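Local coordinates for protein glypican-1 (Homo sapiens, PDB 4YWT) that bears heparan sulfate chains at the cell surface, through which it binds alpha-4(V) collagen and takes part in Schwann cell myelination, at residues Leu45-Gln50 with Thr69-Glu74; Ala51-Glu56 with Gly64-Thr69; Leu149-Ala154 with Val217-Phe222; Thr213-Ala218 with Ser311-Val316; Ala287-Leu292 with Arg386-Phe391. The protein carries 3 engineered substitutions. All blocks are in the same frame, centred on the assembly; numbering follows the deposited sequence. Where two conformers were deposited one is given.

Contact 1: residues Leu45-Gln50 with Thr69-Glu74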
# COMPACT_ATOMS: atom_id res chain seq x y z
N LEU A 45 15.13 29.73 -31.43
CA LEU A 45 14.33 30.93 -31.62
C LEU A 45 14.10 31.19 -33.10
O LEU A 45 13.16 31.88 -33.49
CB LEU A 45 15.00 32.15 -30.97
CG LEU A 45 14.86 32.34 -29.46
CD1 LEU A 45 15.68 31.33 -28.68
CD2 LEU A 45 15.25 33.76 -29.07
N SER A 46 14.97 30.62 -33.93
CA SER A 46 14.89 30.78 -35.37
C SER A 46 13.66 30.08 -35.95
O SER A 46 13.16 30.47 -37.00
CB SER A 46 16.16 30.23 -36.04
OG SER A 46 16.33 28.85 -35.75
N ASP A 47 13.19 29.05 -35.25
CA ASP A 47 12.04 28.29 -35.72
C ASP A 47 10.73 29.07 -35.58
O ASP A 47 9.72 28.70 -36.16
CB ASP A 47 11.92 26.96 -34.96
CG ASP A 47 13.09 26.04 -35.23
OD1 ASP A 47 13.52 25.94 -36.40
OD2 ASP A 47 13.56 25.37 -34.27
N VAL A 48 10.76 30.14 -34.80
CA VAL A 48 9.56 30.93 -34.55
C VAL A 48 9.33 31.98 -35.63
O VAL A 48 10.19 32.85 -35.85
CB VAL A 48 9.61 31.64 -33.19
CG1 VAL A 48 8.35 32.48 -32.99
CG2 VAL A 48 9.76 30.62 -32.07
N PRO A 49 8.18 31.91 -36.31
CA PRO A 49 7.81 32.92 -37.31
C PRO A 49 7.72 34.31 -36.70
O PRO A 49 7.24 34.48 -35.58
CB PRO A 49 6.44 32.45 -37.81
CG PRO A 49 5.95 31.49 -36.78
CD PRO A 49 7.17 30.85 -36.21
N GLN A 50 8.21 35.29 -37.45
CA GLN A 50 8.26 36.69 -37.04
C GLN A 50 6.89 37.22 -36.64
O GLN A 50 6.75 37.90 -35.62
CB GLN A 50 8.85 37.55 -38.16
CG GLN A 50 8.38 37.23 -39.59
CD GLN A 50 8.86 35.87 -40.10
OE1 GLN A 50 10.02 35.50 -39.94
NE2 GLN A 50 7.95 35.12 -40.72
N THR A 69 5.25 26.60 -35.89
CA THR A 69 5.56 25.81 -37.07
C THR A 69 5.46 24.33 -36.72
O THR A 69 5.14 23.98 -35.58
CB THR A 69 6.97 26.12 -37.63
OG1 THR A 69 7.96 25.74 -36.67
CG2 THR A 69 7.10 27.60 -37.94
N SER A 70 5.72 23.46 -37.70
CA SER A 70 5.66 22.02 -37.48
C SER A 70 6.65 21.59 -36.40
O SER A 70 6.29 20.86 -35.46
CB SER A 70 5.95 21.27 -38.78
OG SER A 70 5.76 19.88 -38.62
N GLU A 71 7.89 22.05 -36.53
CA GLU A 71 8.93 21.76 -35.55
C GLU A 71 8.53 22.27 -34.17
O GLU A 71 8.75 21.59 -33.16
CB GLU A 71 10.26 22.39 -35.98
CG GLU A 71 10.85 21.79 -37.25
CD GLU A 71 11.92 22.67 -37.87
OE1 GLU A 71 12.60 23.40 -37.12
OE2 GLU A 71 12.09 22.62 -39.11
N MET A 72 7.94 23.46 -34.13
CA MET A 72 7.47 24.04 -32.88
C MET A 72 6.38 23.19 -32.24
O MET A 72 6.44 22.89 -31.05
CB MET A 72 6.95 25.46 -33.11
CG MET A 72 8.02 26.47 -33.48
SD MET A 72 7.35 28.14 -33.66
CE MET A 72 6.67 28.41 -32.03
N GLU A 73 5.39 22.81 -33.04
CA GLU A 73 4.27 22.01 -32.55
C GLU A 73 4.75 20.68 -32.00
O GLU A 73 4.35 20.27 -30.90
CB GLU A 73 3.24 21.79 -33.66
CG GLU A 73 1.82 21.55 -33.17
CD GLU A 73 0.90 21.02 -34.25
OE1 GLU A 73 1.41 20.44 -35.23
OE2 GLU A 73 -0.33 21.19 -34.13
N GLU A 74 5.60 20.00 -32.76
CA GLU A 74 6.16 18.72 -32.34
C GLU A 74 6.96 18.86 -31.05
O GLU A 74 6.77 18.09 -30.10
CB GLU A 74 7.05 18.14 -33.45
CG GLU A 74 6.28 17.63 -34.66
CD GLU A 74 7.19 17.12 -35.76
OE1 GLU A 74 8.40 17.42 -35.72
OE2 GLU A 74 6.69 16.42 -36.66
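Met72 reaches from the first turn of helix 70-129 into the bend at Asp47, Val48 and Pro49. CB and CG leave the helix with CG anti to the carbonyl carbon (chi1 -68°), which sends the chain toward the loop; Met72 CG passes 3.9 Å from Asp47 O. SD comes next and touches most: it lies 3.5 Å from Asp47 O, 3.7 Å from Val48 CA and 3.7 Å from Pro49 CD. It also takes a weak hydrogen bond from the backbone N of Thr69. The bend at chi3 then turns Met72 CE onto Val48 CG2 at 3.8 Å.

Thr69 is the N-cap of this helix and forms a capping box with Met72, its OG1 accepting weakly from Met72 N. The same hydroxyl gives a weak bond to Asp47 O, while Thr69 CG2 slides past Pro49 CD at 3.7 Å. Two acceptors meet where Asp47 OD1 and Glu71 OE1 are 2.8 Å apart, their carboxylate planes nearly perpendicular, a spacing that may mean one of them carries a proton. Tyr38 of helix 32-39 touches Asp47, Val48 and Met72, and Arg35 touches Val48, so that short helix, the loop and the start of helix 70-129 pack together.

Contact 2: residues Ala51-Glu56 with Gly64-Thr69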
# COMPACT_ATOMS: atom_id res chain seq x y z
N ALA A 51 5.88 36.92 -37.45
CA ALA A 51 4.52 37.30 -37.12
C ALA A 51 3.58 36.11 -37.27
O ALA A 51 4.01 35.02 -37.65
CB ALA A 51 4.06 38.45 -38.01
N GLU A 52 2.31 36.33 -36.97
CA GLU A 52 1.31 35.27 -37.00
C GLU A 52 1.11 34.77 -38.43
O GLU A 52 0.83 35.56 -39.34
CB GLU A 52 -0.00 35.79 -36.41
CG GLU A 52 -1.06 34.73 -36.14
CD GLU A 52 -2.16 35.26 -35.23
OE1 GLU A 52 -3.34 35.23 -35.64
OE2 GLU A 52 -1.83 35.71 -34.11
N ILE A 53 1.24 33.46 -38.63
CA ILE A 53 1.17 32.89 -39.97
C ILE A 53 -0.04 31.97 -40.14
O ILE A 53 -0.82 31.79 -39.21
CB ILE A 53 2.45 32.09 -40.32
CG1 ILE A 53 2.57 30.86 -39.42
CG2 ILE A 53 3.68 32.98 -40.20
CD1 ILE A 53 3.68 29.91 -39.83
N SER A 54 -0.17 31.39 -41.33
CA SER A 54 -1.28 30.50 -41.64
C SER A 54 -1.08 29.12 -41.00
O SER A 54 0.05 28.64 -40.90
CB SER A 54 -1.46 30.36 -43.15
OG SER A 54 -2.76 29.88 -43.47
N GLY A 55 -2.17 28.50 -40.58
CA GLY A 55 -2.11 27.30 -39.77
C GLY A 55 -2.36 25.98 -40.47
O GLY A 55 -2.76 25.01 -39.83
N GLU A 56 -2.15 25.93 -41.78
CA GLU A 56 -2.39 24.72 -42.56
C GLU A 56 -1.70 23.48 -41.98
O GLU A 56 -2.28 22.39 -41.96
CB GLU A 56 -1.94 24.91 -44.02
CG GLU A 56 -0.43 25.00 -44.21
CD GLU A 56 0.08 24.21 -45.41
OE1 GLU A 56 -0.31 24.51 -46.56
OE2 GLU A 56 0.87 23.27 -45.18
N GLY A 64 -5.82 27.25 -37.66
CA GLY A 64 -6.15 28.66 -37.61
C GLY A 64 -4.83 29.40 -37.56
O GLY A 64 -3.78 28.76 -37.53
N TYR A 65 -4.86 30.72 -37.56
CA TYR A 65 -3.62 31.49 -37.62
C TYR A 65 -2.79 31.29 -36.36
O TYR A 65 -3.27 31.47 -35.24
CB TYR A 65 -3.93 32.97 -37.85
CG TYR A 65 -4.40 33.22 -39.26
CD1 TYR A 65 -3.52 33.09 -40.33
CD2 TYR A 65 -5.72 33.56 -39.53
CE1 TYR A 65 -3.94 33.31 -41.63
CE2 TYR A 65 -6.15 33.78 -40.83
CZ TYR A 65 -5.25 33.65 -41.87
OH TYR A 65 -5.67 33.86 -43.17
N THR A 66 -1.53 30.92 -36.56
CA THR A 66 -0.69 30.44 -35.47
C THR A 66 0.73 31.00 -35.51
O THR A 66 1.22 31.41 -36.55
CB THR A 66 -0.60 28.90 -35.50
OG1 THR A 66 0.33 28.46 -34.50
CG2 THR A 66 -0.13 28.42 -36.86
N CYS A 67 1.37 31.02 -34.34
CA CYS A 67 2.77 31.38 -34.23
C CYS A 67 3.67 30.15 -34.22
O CYS A 67 4.88 30.25 -34.06
CB CYS A 67 3.02 32.21 -32.97
SG CYS A 67 2.42 33.91 -33.09
N CYS A 68 3.06 28.97 -34.38
CA CYS A 68 3.80 27.72 -34.31
C CYS A 68 4.04 27.09 -35.68
O CYS A 68 3.14 27.05 -36.52
CB CYS A 68 3.06 26.72 -33.41
SG CYS A 68 3.11 27.11 -31.65
N THR A 69 5.25 26.60 -35.89
CA THR A 69 5.56 25.81 -37.07
C THR A 69 5.46 24.33 -36.72
O THR A 69 5.14 23.98 -35.58
CB THR A 69 6.97 26.12 -37.63
OG1 THR A 69 7.96 25.74 -36.67
CG2 THR A 69 7.10 27.60 -37.94
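The Tyr65 ring presents an edge to the backbone of 51-56: Ile53 O lies near the ring plane, 3.2 Å from Tyr65 CD1, and the carbonyl carbon of Ile53 is in that plane too. Ser54 CA approaches the same ring obliquely, 3.7 Å from Tyr65 CD1. The Glu52 carboxylate, whose plane is 29° from that of the ring, sets OE1 3.2 Å from Tyr65 CB; the two side chains cross at about a right angle. Glu52 gets there as an extended chain, with CG anti to the backbone N (chi1 -169°).

Under these side chains the two segments join through a single antiparallel bridge, Ile53 with Thr66, a hydrogen-bonded pair. Ile53 N gives to Thr66 O and Thr66 N to Ile53 O, both at 2.9 Å and both fairly straight. The bridge closes a compact loop that contains no regular helix or strand, and neighbouring disulfides tie its second limb to other parts of the chain: Cys67 to Cys31, Cys68 to Cys258.

Beyond the bridge the backbones stay close. Gly55 CA sits 3.2 Å from Gly64 O in a CA-H...O contact, an approach that the glycine allows. Thr66 CG2 packs on Gly55 CA at 3.7 Å, while Thr66 OG1 turns the other way and accepts from Cys68 N at 2.8 Å, making an ST turn.

Contact 3: residues Leu149-Ala154 with Val217-Phe222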
# COMPACT_ATOMS: atom_id res chain seq x y z
N LEU A 149 9.33 -18.21 11.69
CA LEU A 149 9.06 -18.81 10.38
C LEU A 149 7.60 -18.65 9.98
O LEU A 149 7.29 -18.39 8.82
CB LEU A 149 9.43 -20.30 10.39
CG LEU A 149 10.88 -20.66 10.08
CD1 LEU A 149 11.15 -22.11 10.42
CD2 LEU A 149 11.19 -20.38 8.62
N TYR A 150 6.72 -18.81 10.96
CA TYR A 150 5.28 -18.67 10.74
C TYR A 150 4.92 -17.25 10.33
O TYR A 150 4.06 -17.05 9.48
CB TYR A 150 4.51 -19.06 12.00
CG TYR A 150 3.01 -19.05 11.83
CD1 TYR A 150 2.39 -19.97 11.00
CD2 TYR A 150 2.22 -18.13 12.50
CE1 TYR A 150 1.01 -19.97 10.84
CE2 TYR A 150 0.85 -18.12 12.35
CZ TYR A 150 0.25 -19.05 11.52
OH TYR A 150 -1.12 -19.05 11.36
N TYR A 151 5.58 -16.27 10.94
CA TYR A 151 5.36 -14.87 10.58
C TYR A 151 5.89 -14.58 9.18
O TYR A 151 5.25 -13.87 8.41
CB TYR A 151 6.01 -13.92 11.58
CG TYR A 151 6.09 -12.50 11.09
CD1 TYR A 151 4.98 -11.66 11.13
CD2 TYR A 151 7.28 -11.99 10.56
CE1 TYR A 151 5.05 -10.36 10.67
CE2 TYR A 151 7.35 -10.69 10.10
CZ TYR A 151 6.23 -9.88 10.15
OH TYR A 151 6.30 -8.58 9.69
N ARG A 152 7.06 -15.12 8.86
CA ARG A 152 7.69 -14.83 7.58
C ARG A 152 6.95 -15.45 6.40
O ARG A 152 7.24 -15.15 5.24
CB ARG A 152 9.15 -15.29 7.58
CG ARG A 152 10.05 -14.45 8.47
CD ARG A 152 11.52 -14.70 8.16
NE ARG A 152 12.40 -14.00 9.10
CZ ARG A 152 13.22 -14.60 9.95
NH1 ARG A 152 13.28 -15.92 9.99
NH2 ARG A 152 13.98 -13.88 10.76
N GLY A 153 5.98 -16.31 6.69
CA GLY A 153 5.12 -16.85 5.66
C GLY A 153 5.34 -18.32 5.34
O GLY A 153 4.57 -18.91 4.58
N ALA A 154 6.39 -18.91 5.91
CA ALA A 154 6.65 -20.33 5.74
C ALA A 154 5.42 -21.10 6.19
O ALA A 154 4.78 -20.73 7.18
CB ALA A 154 7.88 -20.76 6.54
N VAL A 217 -1.20 -14.25 11.99
CA VAL A 217 -1.69 -14.24 10.62
C VAL A 217 -2.22 -12.85 10.28
O VAL A 217 -2.12 -12.42 9.13
CB VAL A 217 -2.78 -15.32 10.38
CG1 VAL A 217 -4.07 -14.99 11.11
CG2 VAL A 217 -3.04 -15.48 8.88
N ALA A 218 -2.76 -12.15 11.27
CA ALA A 218 -3.17 -10.76 11.06
C ALA A 218 -1.98 -9.91 10.63
O ALA A 218 -2.01 -9.25 9.58
CB ALA A 218 -3.80 -10.20 12.32
N ALA A 219 -0.92 -9.94 11.44
CA ALA A 219 0.30 -9.19 11.17
C ALA A 219 0.90 -9.53 9.81
O ALA A 219 1.21 -8.63 9.00
CB ALA A 219 1.32 -9.46 12.27
N ARG A 220 1.05 -10.83 9.56
CA ARG A 220 1.62 -11.30 8.30
C ARG A 220 0.81 -10.82 7.10
O ARG A 220 1.38 -10.36 6.11
CB ARG A 220 1.70 -12.83 8.29
CG ARG A 220 2.40 -13.38 7.06
CD ARG A 220 1.73 -14.65 6.57
NE ARG A 220 1.83 -15.74 7.53
CZ ARG A 220 0.98 -16.76 7.60
NH1 ARG A 220 -0.04 -16.82 6.75
NH2 ARG A 220 1.15 -17.71 8.51
N SER A 221 -0.51 -10.94 7.19
CA SER A 221 -1.38 -10.54 6.09
C SER A 221 -1.32 -9.04 5.86
O SER A 221 -1.37 -8.57 4.72
CB SER A 221 -2.82 -10.98 6.37
OG SER A 221 -2.90 -12.39 6.51
N PHE A 222 -1.22 -8.27 6.94
CA PHE A 222 -1.12 -6.82 6.82
C PHE A 222 0.17 -6.43 6.10
O PHE A 222 0.14 -5.67 5.11
CB PHE A 222 -1.17 -6.17 8.21
CG PHE A 222 -1.11 -4.67 8.17
CD1 PHE A 222 -2.23 -3.91 7.86
CD2 PHE A 222 0.08 -4.01 8.46
CE1 PHE A 222 -2.17 -2.53 7.83
CE2 PHE A 222 0.14 -2.62 8.43
CZ PHE A 222 -0.98 -1.89 8.12
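Arg220 fills the tight centre of this contact, gripping the end of helix 137-152 side-on. NE (3.2 Å) and NH2 (3.1 Å) both donate to Tyr150 O, which lies near the guanidinium plane, so one carbonyl fixes the rotation of the whole group. The guanidinium stands steeply on the Tyr150 ring, the planes 77° apart, with NH2 over one face and 3.2 Å from Tyr150 CE1; Arg220 CZ is 4.7 Å from the ring centroid, a cation-pi contact. Bends at chi2 and chi3 fold the chain back to this position, bringing Arg220 CG within 3.2 Å of Tyr151 O.

Away from this knot the packing is looser. Tyr151 meets Ala219 only through an edge, CE1 to CB at 4.2 Å, and sends its hydroxyl on to Asp107 of helix 70-129. Tyr150 OH lies 4.2 Å from Val217 CB. On the more exposed side, Gly153, with the positive phi that ends the helix, comes 3.9 Å from Arg220 NE through its CA.

Carbonyls in the last turn of a helix lack some of their usual backbone partners, and here a cation from helix 204-236 supplies the donors; its charge would also suit the negative end of the helix dipole.

Contact 4: residues Thr213-Ala218 with Ser311-Val316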
# COMPACT_ATOMS: atom_id res chain seq x y z
N THR A 213 -2.66 -17.43 17.03
CA THR A 213 -3.29 -17.79 15.77
C THR A 213 -3.90 -16.57 15.08
O THR A 213 -3.66 -16.35 13.89
CB THR A 213 -4.38 -18.85 15.96
OG1 THR A 213 -3.79 -20.07 16.43
CG2 THR A 213 -5.10 -19.12 14.65
N ARG A 214 -4.66 -15.79 15.82
CA ARG A 214 -5.26 -14.57 15.26
C ARG A 214 -4.20 -13.52 14.89
O ARG A 214 -4.09 -13.10 13.72
CB ARG A 214 -6.26 -13.98 16.26
CG ARG A 214 -6.62 -12.53 15.99
CD ARG A 214 -7.62 -12.00 17.02
NE ARG A 214 -7.21 -12.31 18.39
CZ ARG A 214 -6.23 -11.70 19.04
NH1 ARG A 214 -5.94 -12.04 20.29
NH2 ARG A 214 -5.52 -10.75 18.45
N ALA A 215 -3.41 -13.13 15.88
CA ALA A 215 -2.51 -11.99 15.77
C ALA A 215 -1.39 -12.18 14.74
O ALA A 215 -1.04 -11.23 14.03
CB ALA A 215 -1.91 -11.67 17.13
N PHE A 216 -0.82 -13.37 14.67
CA PHE A 216 0.33 -13.57 13.78
C PHE A 216 -0.08 -13.60 12.30
O PHE A 216 0.61 -13.01 11.45
CB PHE A 216 1.09 -14.84 14.16
CG PHE A 216 2.08 -14.63 15.27
CD1 PHE A 216 3.35 -14.13 14.99
CD2 PHE A 216 1.75 -14.91 16.58
CE1 PHE A 216 4.26 -13.93 16.01
CE2 PHE A 216 2.66 -14.71 17.60
CZ PHE A 216 3.92 -14.22 17.32
N VAL A 217 -1.20 -14.25 11.99
CA VAL A 217 -1.69 -14.24 10.62
C VAL A 217 -2.22 -12.85 10.28
O VAL A 217 -2.12 -12.42 9.13
CB VAL A 217 -2.78 -15.32 10.38
CG1 VAL A 217 -4.07 -14.99 11.11
CG2 VAL A 217 -3.04 -15.48 8.88
N ALA A 218 -2.76 -12.15 11.27
CA ALA A 218 -3.17 -10.76 11.06
C ALA A 218 -1.98 -9.91 10.63
O ALA A 218 -2.01 -9.25 9.58
CB ALA A 218 -3.80 -10.20 12.32
N SER A 311 -0.76 -7.06 22.98
CA SER A 311 -0.67 -7.96 21.84
C SER A 311 0.25 -9.12 22.16
O SER A 311 1.31 -8.94 22.75
CB SER A 311 -0.19 -7.22 20.59
OG SER A 311 -0.24 -8.07 19.46
N VAL A 312 -0.16 -10.32 21.75
CA VAL A 312 0.60 -11.53 22.05
C VAL A 312 1.91 -11.58 21.26
O VAL A 312 2.85 -12.26 21.66
CB VAL A 312 -0.25 -12.79 21.75
CG1 VAL A 312 -0.49 -12.94 20.25
CG2 VAL A 312 0.42 -14.04 22.31
N ILE A 313 1.96 -10.84 20.15
CA ILE A 313 3.13 -10.82 19.28
C ILE A 313 4.39 -10.41 20.05
O ILE A 313 5.50 -10.85 19.74
CB ILE A 313 2.91 -9.87 18.09
CG1 ILE A 313 1.71 -10.33 17.26
CG2 ILE A 313 4.15 -9.79 17.20
CD1 ILE A 313 1.23 -9.30 16.25
N GLY A 314 4.21 -9.59 21.08
CA GLY A 314 5.32 -9.18 21.91
C GLY A 314 5.22 -9.63 23.36
O GLY A 314 5.96 -9.14 24.21
N SER A 315 4.31 -10.56 23.64
CA SER A 315 4.08 -10.98 25.02
C SER A 315 3.85 -12.49 25.19
O SER A 315 3.20 -12.91 26.14
CB SER A 315 2.89 -10.22 25.61
OG SER A 315 1.67 -10.66 25.04
N VAL A 316 4.39 -13.29 24.27
CA VAL A 316 4.30 -14.75 24.35
C VAL A 316 4.88 -15.28 25.67
O VAL A 316 4.32 -16.19 26.31
CB VAL A 316 5.04 -15.41 23.16
CG1 VAL A 316 5.15 -16.91 23.36
CG2 VAL A 316 4.35 -15.08 21.85
O HOH W 1 -3.42 -10.88 21.23
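Ile313 lies across one face of the Phe216 ring, and Ala215 completes the groove that receives it. CG1 of Ile313 is over the ring face, Ile313 CG2 stands 4.3 Å from Phe216 CE1, and Phe216 CZ, at the end of the ring, comes 4.0 Å from Ile313 CA. Phe216 CG lies anti to the carbonyl carbon (chi1 -84°), which swings the ring off the side of its helix and against the 311-316 segment.

Ala215, one residue earlier, points toward that segment. Its CB meets two branches, Val312 CG1 at 3.7 Å and Ile313 CG1 at 3.9 Å, so the methyl sits between neighbouring side chains. The extended end of Ile313 then carries CD1 along the helix to lie 3.7 Å from Ala215 O. Val312 CG1 also approaches the Phe216 ring obliquely, more distantly than it does Ala215.

All four of these side chains are buried, and the polar link runs along their border. A water accepts from Arg214 NH1 at 2.9 Å, in the guanidinium plane, and more weakly from Val312 N; Arg214 NH2 is held by Lys302 O.

Phe216 also touches Leu147 of helix 137-152 and Leu114 of helix 70-129, while Ile313 reaches Phe110. This is part of the hydrophobic core of the elongated, mainly helical glypican fold, with a short 3-10 turn packed against helix 204-236 just before helix 316-328 begins.

Contact 5: residues Ala287-Leu292 with Arg386-Phe391. With CA (calcium ion), chain F.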
# COMPACT_ATOMS: atom_id res chain seq x y z
N ALA A 287 -11.58 0.13 -7.65
CA ALA A 287 -12.40 -0.77 -6.85
C ALA A 287 -11.57 -1.74 -6.00
O ALA A 287 -11.81 -1.89 -4.80
CB ALA A 287 -13.36 -1.54 -7.75
N GLU A 288 -10.61 -2.40 -6.63
CA GLU A 288 -9.82 -3.42 -5.95
C GLU A 288 -8.78 -2.80 -5.02
O GLU A 288 -8.42 -3.39 -4.00
CB GLU A 288 -9.14 -4.34 -6.96
CG GLU A 288 -10.12 -5.13 -7.83
CD GLU A 288 -11.26 -5.74 -7.03
OE1 GLU A 288 -10.99 -6.35 -5.97
OE2 GLU A 288 -12.42 -5.62 -7.46
N TRP A 289 -8.30 -1.61 -5.37
CA TRP A 289 -7.42 -0.85 -4.49
C TRP A 289 -8.17 -0.52 -3.20
O TRP A 289 -7.66 -0.74 -2.09
CB TRP A 289 -6.92 0.41 -5.18
CG TRP A 289 -6.07 1.33 -4.34
CD1 TRP A 289 -6.50 2.42 -3.65
CD2 TRP A 289 -4.65 1.25 -4.13
NE1 TRP A 289 -5.44 3.02 -3.01
CE2 TRP A 289 -4.30 2.32 -3.29
CE3 TRP A 289 -3.66 0.37 -4.57
CZ2 TRP A 289 -2.98 2.54 -2.88
CZ3 TRP A 289 -2.35 0.59 -4.16
CH2 TRP A 289 -2.03 1.67 -3.32
N ARG A 290 -9.39 -0.00 -3.35
CA ARG A 290 -10.23 0.33 -2.21
C ARG A 290 -10.58 -0.91 -1.39
O ARG A 290 -10.61 -0.85 -0.16
CB ARG A 290 -11.52 1.01 -2.67
CG ARG A 290 -11.32 2.42 -3.22
CD ARG A 290 -12.64 3.05 -3.60
NE ARG A 290 -12.47 4.34 -4.27
CZ ARG A 290 -12.38 5.50 -3.64
NH1 ARG A 290 -12.44 5.56 -2.32
NH2 ARG A 290 -12.22 6.62 -4.34
N ASN A 291 -10.84 -2.03 -2.06
CA ASN A 291 -11.12 -3.28 -1.37
C ASN A 291 -9.94 -3.72 -0.51
O ASN A 291 -10.09 -4.03 0.68
CB ASN A 291 -11.47 -4.39 -2.37
CG ASN A 291 -12.87 -4.24 -2.94
OD1 ASN A 291 -13.75 -3.66 -2.30
ND2 ASN A 291 -13.08 -4.77 -4.14
N LEU A 292 -8.76 -3.74 -1.13
CA LEU A 292 -7.54 -4.13 -0.44
C LEU A 292 -7.29 -3.24 0.77
O LEU A 292 -7.07 -3.74 1.87
CB LEU A 292 -6.33 -4.08 -1.37
CG LEU A 292 -5.07 -4.63 -0.70
CD1 LEU A 292 -5.27 -6.10 -0.39
CD2 LEU A 292 -3.83 -4.41 -1.54
N ARG A 386 -6.44 5.61 4.61
CA ARG A 386 -7.69 6.30 4.32
C ARG A 386 -7.42 7.51 3.43
O ARG A 386 -8.29 7.94 2.68
CB ARG A 386 -8.40 6.74 5.60
CG ARG A 386 -9.00 5.61 6.42
CD ARG A 386 -9.76 6.14 7.62
NE ARG A 386 -9.53 5.34 8.82
CZ ARG A 386 -10.32 4.35 9.23
NH1 ARG A 386 -11.40 4.03 8.53
NH2 ARG A 386 -10.03 3.68 10.33
N ASP A 387 -6.20 8.05 3.53
CA ASP A 387 -5.84 9.23 2.76
C ASP A 387 -5.56 8.93 1.28
O ASP A 387 -5.75 9.80 0.42
CB ASP A 387 -4.61 9.90 3.38
CG ASP A 387 -4.26 11.21 2.70
OD1 ASP A 387 -5.16 12.06 2.55
OD2 ASP A 387 -3.08 11.37 2.31
N VAL A 388 -5.11 7.72 0.98
CA VAL A 388 -4.71 7.38 -0.39
C VAL A 388 -5.60 6.34 -1.05
O VAL A 388 -5.24 5.76 -2.07
CB VAL A 388 -3.25 6.87 -0.43
CG1 VAL A 388 -2.30 7.93 0.11
CG2 VAL A 388 -3.11 5.57 0.35
N GLN A 389 -6.78 6.10 -0.47
CA GLN A 389 -7.72 5.14 -1.06
C GLN A 389 -8.34 5.70 -2.34
O GLN A 389 -8.84 4.95 -3.17
CB GLN A 389 -8.81 4.78 -0.06
CG GLN A 389 -9.55 5.97 0.53
CD GLN A 389 -10.61 5.56 1.53
OE1 GLN A 389 -10.96 4.39 1.64
NE2 GLN A 389 -11.13 6.53 2.27
N ASP A 390 -8.29 7.02 -2.49
CA ASP A 390 -8.88 7.70 -3.63
C ASP A 390 -7.87 7.97 -4.74
O ASP A 390 -8.19 8.61 -5.73
CB ASP A 390 -9.53 9.02 -3.20
CG ASP A 390 -8.54 9.98 -2.53
OD1 ASP A 390 -7.31 9.71 -2.55
OD2 ASP A 390 -8.98 11.01 -1.99
N PHE A 391 -6.65 7.48 -4.55
CA PHE A 391 -5.50 7.84 -5.38
C PHE A 391 -5.77 7.78 -6.89
O PHE A 391 -5.65 8.79 -7.60
CB PHE A 391 -4.32 6.92 -5.03
CG PHE A 391 -3.04 7.30 -5.71
CD1 PHE A 391 -2.35 8.44 -5.32
CD2 PHE A 391 -2.52 6.52 -6.73
CE1 PHE A 391 -1.17 8.79 -5.94
CE2 PHE A 391 -1.34 6.87 -7.35
CZ PHE A 391 -0.66 8.00 -6.96
CA CA F . -6.91 11.36 -0.91
O HOH W 2 -8.47 10.28 0.54
O HOH W 3 -6.17 12.76 -2.70
O HOH W 4 -5.04 11.01 -2.36
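Helix 286-299 runs past a type I turn, Val388 to Phe391, that follows the end of helix 373-387, and the backbones come closest at Arg290 and Gln389, whose CA atoms are 5.5 Å apart. Trp289 aims its indole edge at the turn: NE1 donates to Val388 O at 2.9 Å, with an N-H...O angle of 153°, and Trp289 CD1 lies 3.5 Å from Gln389 O. Its CG is anti to the backbone N (chi1 176°), which carries the ring out to the turn.

Arg290, extended from CG to NE, crosses Gln389 at about a right angle. Gln389 O sits over the centre of the guanidinium face, 3.6 Å from Arg290 CZ, and Arg290 NH2 comes 3.6 Å from Asp390 CA. The charge itself is paired with Asp286 through NE.

A calcium ion is bound by the turn and the residue just before it: both carboxylate oxygens of Asp390 hold it, each at 2.4 Å, together with Asp387 O and three waters, so the residues packed on helix 286-299 are continuous with those that grip the metal. Val388 and Phe391 rest on Leu95 of helix 70-129, while Trp289 touches Ala229 and Val233 of helix 204-236 and meets Trp392 edge-to-face, placing the turn among several long helices.

How the contacts relate
Contacts 1 and 2 form one unit at an end of the elongated molecule: they share Thr69, contact 2 is nested inside the loop that contact 1 closes, and Cys67 O lies 3.3 Å from Met72 SD. Contacts 3 and 4 make a second unit: both use helix 204-236 and share Val217 and Ala218, and Tyr150 CE2 packs 3.8 Å from Phe216 CB. The centres of contacts 1 and 3 are about 60 Å apart, across the centre of the chain. Contact 5, with its calcium ion, lies between, its centre about 44 Å from that of contact 1 and about 23 Å from that of contact 3.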